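Peptide amidase (Stenotrophomonas maltophilia, PDB 1M22) probably hydrolyses amide bonds, as a serine hydrolase of the amidase signature family. Local coordinates at residues 346-351 with 373-378; 294-299 with 478-483. All coordinates share one frame; numbering follows the deposited sequence.

Interaction 1 of 2, residues 346-351 with 373-378; sequences RSLADL and EADATA
Leu348 and Asp375 lie alongside each other, their side chains running in opposing directions, where helix 348-357 begins beside the segment 373-378, which carries part of helix 369-375. On the leucine, CB lies 3.6 Å from Asp375 OD1, CG rests against Asp375 CB and OD1, and the methyl CD2 sits against the backbone of Asp375, 3.5 Å from Asp375 N. The same methyl makes the apolar part of the contact, 3.8 Å from Ala374 CB. With CG anti to the backbone N (chi1 -180°), the side chain is directed across to Asp375. Beside it, a water bridges the charged end of Asp375 to the helix start: it donates to Asp375 OD1 at 2.6 Å and accepts from Ala349 N at 3.0 Å. The start itself is shaped by an N-cap, Ser347 OG receiving the N-H of Asp350 at 3.1 Å. Around the contact, Leu348 N is bound by Glu335 and Asp375 O by Lys331, so both segments are bonded to helix 319-340. With no direct hydrogen bond between them, the segments meet through leucine and alanine carbons and one water; the negative carboxylate near the amino end of a helix is an arrangement that the helix dipole would probably stabilise.

Interaction 2 of 2, residues 294-299 with 478-483; sequences EQAATE and YAYEQR
Glu299 and Tyr480 are the closest CA pair, 7.0 Å apart, where two helical segments meet at a steep angle: the axes of 294-299 and 478-483 approach to 10.7 Å and their N-to-C directions differ by 110°. At such a spacing the side chains must span the gap, and they do so in two layers, one ionic and one largely apolar.

The ionic layer is a salt bridge. Arg483 NE donates to Glu299 OE1 at 2.7 Å, a nearly straight bond (168°) that meets the oxygen close to its C-O axis and lies in the guanidinium plane. Arg483 NH2 adds a weak bond to the same oxygen at 3.2 Å, so one carboxylate oxygen takes two N-H groups from one edge of the guanidinium, while the two flat groups are turned 42° apart. Glu299 is bent at chi2, which folds its carboxylate back beside its own helix; there the other oxygen, OE2, receives a weak bond from Gln295 NE2 at 2.9 Å. Glu299 O lies over one face of the guanidinium.

In the apolar layer, the Tyr480 ring reaches towards helix 289-302. Its CE1 lies 4.2 Å from Glu299 CB, which it meets obliquely, and equally 4.2 Å from Ala296 CB; the nearest partner of the Tyr480 hydroxyl across the contact is that same Ala296 CB.

Beyond the two segments, Tyr480 also packs on Leu300 of helix 289-302, on Val449 and Met451 of strand 446-454 and on Leu461 and Phe463 of strand 457-464. Ala296 shares Met451 with it, so the apolar layer continues into the side chains of the central sheet: both helices set a side chain, Ala296 and Tyr480, against strand 446-454, and Tyr480 also reaches strand 457-464.

In the fold
From the N terminus, the chain runs through the first strands of the mixed eleven-stranded sheet before it reaches helix 289-302, where the loop closed by interaction 2 opens. Strand 306-310, an outermost strand, and helix 319-340 follow. Interaction 1 then closes a short, largely helical excursion, joining helix 348-357 to helix 369-375 across 21 residues without a strand. The chain returns through strands 412-416, 446-454 and 457-464 to helix 470-484, and interaction 2 completes its loop of 178 residues, with interaction 1 nested inside. The contacts lie on opposite sides of the chain's centre, their own centres about 46 Å apart.

Interaction 1 of 2, residues 346-351 with 373-378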
# COMPACT_ATOMS: atom_id res chain seq x y z
N ARG A 346 -22.74 6.21 13.29
CA ARG A 346 -23.54 5.03 12.98
C ARG A 346 -23.93 4.93 11.51
O ARG A 346 -24.34 3.87 11.04
CB ARG A 346 -24.80 5.02 13.84
CG ARG A 346 -24.53 5.04 15.34
CD ARG A 346 -25.79 5.37 16.13
NE ARG A 346 -26.86 4.40 15.93
CZ ARG A 346 -26.79 3.12 16.28
NH1 ARG A 346 -25.69 2.64 16.84
NH2 ARG A 346 -27.82 2.31 16.06
N SER A 347 -23.80 6.03 10.78
CA SER A 347 -24.17 6.03 9.37
C SER A 347 -23.33 7.01 8.57
O SER A 347 -22.63 7.86 9.12
CB SER A 347 -25.64 6.41 9.22
OG SER A 347 -25.84 7.76 9.61
N LEU A 348 -23.42 6.89 7.25
CA LEU A 348 -22.70 7.78 6.36
C LEU A 348 -23.32 9.17 6.52
O LEU A 348 -22.63 10.18 6.44
CB LEU A 348 -22.82 7.29 4.92
CG LEU A 348 -22.12 8.09 3.82
CD1 LEU A 348 -20.71 8.47 4.25
CD2 LEU A 348 -22.10 7.26 2.55
N ALA A 349 -24.63 9.21 6.77
CA ALA A 349 -25.32 10.48 6.97
C ALA A 349 -24.74 11.21 8.19
O ALA A 349 -24.60 12.43 8.17
CB ALA A 349 -26.82 10.24 7.16
N ASP A 350 -24.40 10.46 9.24
CA ASP A 350 -23.82 11.06 10.44
C ASP A 350 -22.47 11.69 10.12
O ASP A 350 -22.14 12.75 10.64
CB ASP A 350 -23.60 10.02 11.54
CG ASP A 350 -24.89 9.42 12.06
OD1 ASP A 350 -25.91 10.14 12.11
OD2 ASP A 350 -24.88 8.24 12.45
N LEU A 351 -21.69 11.03 9.27
CA LEU A 351 -20.38 11.54 8.88
C LEU A 351 -20.54 12.83 8.08
O LEU A 351 -19.83 13.81 8.31
CB LEU A 351 -19.61 10.50 8.07
CG LEU A 351 -18.28 10.95 7.47
CD1 LEU A 351 -17.35 11.44 8.57
CD2 LEU A 351 -17.65 9.79 6.70
N GLU A 373 -22.65 11.47 -2.65
CA GLU A 373 -23.15 10.62 -3.72
C GLU A 373 -23.33 9.18 -3.23
O GLU A 373 -24.32 8.53 -3.57
CB GLU A 373 -22.20 10.65 -4.92
CG GLU A 373 -22.65 9.72 -6.05
CD GLU A 373 -22.07 10.10 -7.40
OE1 GLU A 373 -20.90 10.53 -7.45
OE2 GLU A 373 -22.78 9.94 -8.41
N ALA A 374 -22.39 8.69 -2.43
CA ALA A 374 -22.48 7.33 -1.92
C ALA A 374 -23.70 7.14 -1.02
O ALA A 374 -24.36 6.11 -1.06
CB ALA A 374 -21.21 6.97 -1.16
N ASP A 375 -24.01 8.15 -0.21
CA ASP A 375 -25.15 8.05 0.70
C ASP A 375 -26.49 7.91 -0.02
O ASP A 375 -27.44 7.36 0.53
CB ASP A 375 -25.19 9.25 1.64
CG ASP A 375 -26.13 9.04 2.81
OD1 ASP A 375 -26.00 8.00 3.48
OD2 ASP A 375 -26.99 9.91 3.06
N ALA A 376 -26.55 8.39 -1.26
CA ALA A 376 -27.77 8.33 -2.04
C ALA A 376 -27.96 7.03 -2.82
O ALA A 376 -28.97 6.87 -3.51
CB ALA A 376 -27.83 9.52 -3.00
N THR A 377 -27.00 6.11 -2.73
CA THR A 377 -27.14 4.85 -3.45
C THR A 377 -28.20 3.98 -2.78
O THR A 377 -28.32 3.97 -1.55
CB THR A 377 -25.79 4.08 -3.52
OG1 THR A 377 -25.29 3.84 -2.20
CG2 THR A 377 -24.77 4.88 -4.31
N ALA A 378 -28.96 3.26 -3.59
CA ALA A 378 -30.05 2.42 -3.09
C ALA A 378 -29.59 1.26 -2.21
O ALA A 378 -30.05 1.11 -1.08
CB ALA A 378 -30.86 1.89 -4.27
O HOH W 1 -26.53 7.05 5.84

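Interaction 2 of 2, residues 294-299 with 478-483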
# COMPACT_ATOMS: atom_id res chain seq x y z
N GLU A 294 13.33 2.12 -21.13
CA GLU A 294 14.14 1.40 -22.10
C GLU A 294 15.21 0.60 -21.36
O GLU A 294 15.47 -0.56 -21.67
CB GLU A 294 14.82 2.36 -23.08
CG GLU A 294 13.94 2.86 -24.20
CD GLU A 294 14.66 3.80 -25.14
OE1 GLU A 294 15.20 4.82 -24.66
OE2 GLU A 294 14.70 3.51 -26.35
N GLN A 295 15.83 1.24 -20.38
CA GLN A 295 16.86 0.58 -19.59
C GLN A 295 16.27 -0.59 -18.82
O GLN A 295 16.88 -1.65 -18.72
CB GLN A 295 17.51 1.57 -18.62
CG GLN A 295 18.68 0.98 -17.85
CD GLN A 295 19.80 0.52 -18.77
OE1 GLN A 295 20.32 1.29 -19.58
NE2 GLN A 295 20.17 -0.75 -18.65
N ALA A 296 15.07 -0.40 -18.28
CA ALA A 296 14.40 -1.45 -17.52
C ALA A 296 14.13 -2.66 -18.41
O ALA A 296 14.34 -3.80 -18.00
CB ALA A 296 13.10 -0.93 -16.94
N ALA A 297 13.65 -2.41 -19.62
CA ALA A 297 13.37 -3.50 -20.55
C ALA A 297 14.65 -4.26 -20.85
O ALA A 297 14.67 -5.49 -20.89
CB ALA A 297 12.77 -2.95 -21.84
N THR A 298 15.74 -3.52 -21.06
CA THR A 298 17.03 -4.15 -21.34
C THR A 298 17.48 -5.01 -20.17
O THR A 298 17.96 -6.13 -20.37
CB THR A 298 18.10 -3.09 -21.65
OG1 THR A 298 17.76 -2.40 -22.86
CG2 THR A 298 19.47 -3.73 -21.81
N GLU A 299 17.32 -4.50 -18.95
CA GLU A 299 17.72 -5.27 -17.77
C GLU A 299 16.89 -6.56 -17.68
O GLU A 299 17.43 -7.61 -17.35
CB GLU A 299 17.53 -4.45 -16.49
CG GLU A 299 18.44 -3.22 -16.36
CD GLU A 299 19.92 -3.56 -16.25
OE1 GLU A 299 20.27 -4.64 -15.75
OE2 GLU A 299 20.75 -2.72 -16.67
N TYR A 478 12.10 -9.36 -7.75
CA TYR A 478 13.35 -9.49 -7.01
C TYR A 478 14.52 -9.59 -7.98
O TYR A 478 15.55 -8.94 -7.80
CB TYR A 478 13.30 -10.74 -6.13
CG TYR A 478 14.56 -10.96 -5.32
CD1 TYR A 478 14.84 -10.17 -4.20
CD2 TYR A 478 15.47 -11.95 -5.67
CE1 TYR A 478 16.00 -10.36 -3.46
CE2 TYR A 478 16.64 -12.15 -4.93
CZ TYR A 478 16.89 -11.36 -3.82
OH TYR A 478 18.04 -11.55 -3.08
N ALA A 479 14.38 -10.42 -9.01
CA ALA A 479 15.44 -10.59 -10.00
C ALA A 479 15.78 -9.26 -10.67
O ALA A 479 16.94 -8.95 -10.92
CB ALA A 479 15.03 -11.61 -11.05
N TYR A 480 14.75 -8.46 -10.96
CA TYR A 480 14.96 -7.16 -11.58
C TYR A 480 15.67 -6.23 -10.60
O TYR A 480 16.65 -5.56 -10.95
CB TYR A 480 13.63 -6.53 -11.99
CG TYR A 480 13.76 -5.06 -12.32
CD1 TYR A 480 14.35 -4.65 -13.52
CD2 TYR A 480 13.39 -4.08 -11.40
CE1 TYR A 480 14.57 -3.30 -13.78
CE2 TYR A 480 13.60 -2.73 -11.66
CZ TYR A 480 14.19 -2.35 -12.84
OH TYR A 480 14.44 -1.01 -13.07
N GLU A 481 15.18 -6.19 -9.37
CA GLU A 481 15.73 -5.34 -8.34
C GLU A 481 17.20 -5.63 -8.04
O GLU A 481 18.01 -4.72 -7.89
CB GLU A 481 14.92 -5.51 -7.05
CG GLU A 481 15.43 -4.70 -5.88
CD GLU A 481 14.92 -5.25 -4.56
OE1 GLU A 481 15.18 -6.44 -4.28
OE2 GLU A 481 14.27 -4.49 -3.81
N GLN A 482 17.54 -6.91 -7.96
CA GLN A 482 18.90 -7.29 -7.64
C GLN A 482 19.96 -6.91 -8.67
O GLN A 482 21.13 -6.77 -8.32
CB GLN A 482 18.97 -8.79 -7.33
CG GLN A 482 18.26 -9.14 -6.03
CD GLN A 482 18.76 -8.32 -4.85
OE1 GLN A 482 18.04 -7.46 -4.33
NE2 GLN A 482 19.99 -8.57 -4.44
N ARG A 483 19.57 -6.74 -9.93
CA ARG A 483 20.56 -6.34 -10.91
C ARG A 483 20.54 -4.84 -11.20
O ARG A 483 21.39 -4.33 -11.92
CB ARG A 483 20.41 -7.14 -12.22
CG ARG A 483 19.10 -7.02 -12.96
CD ARG A 483 19.20 -7.82 -14.26
NE ARG A 483 20.19 -7.23 -15.16
CZ ARG A 483 21.10 -7.91 -15.86
NH1 ARG A 483 21.16 -9.23 -15.78
NH2 ARG A 483 21.94 -7.25 -16.65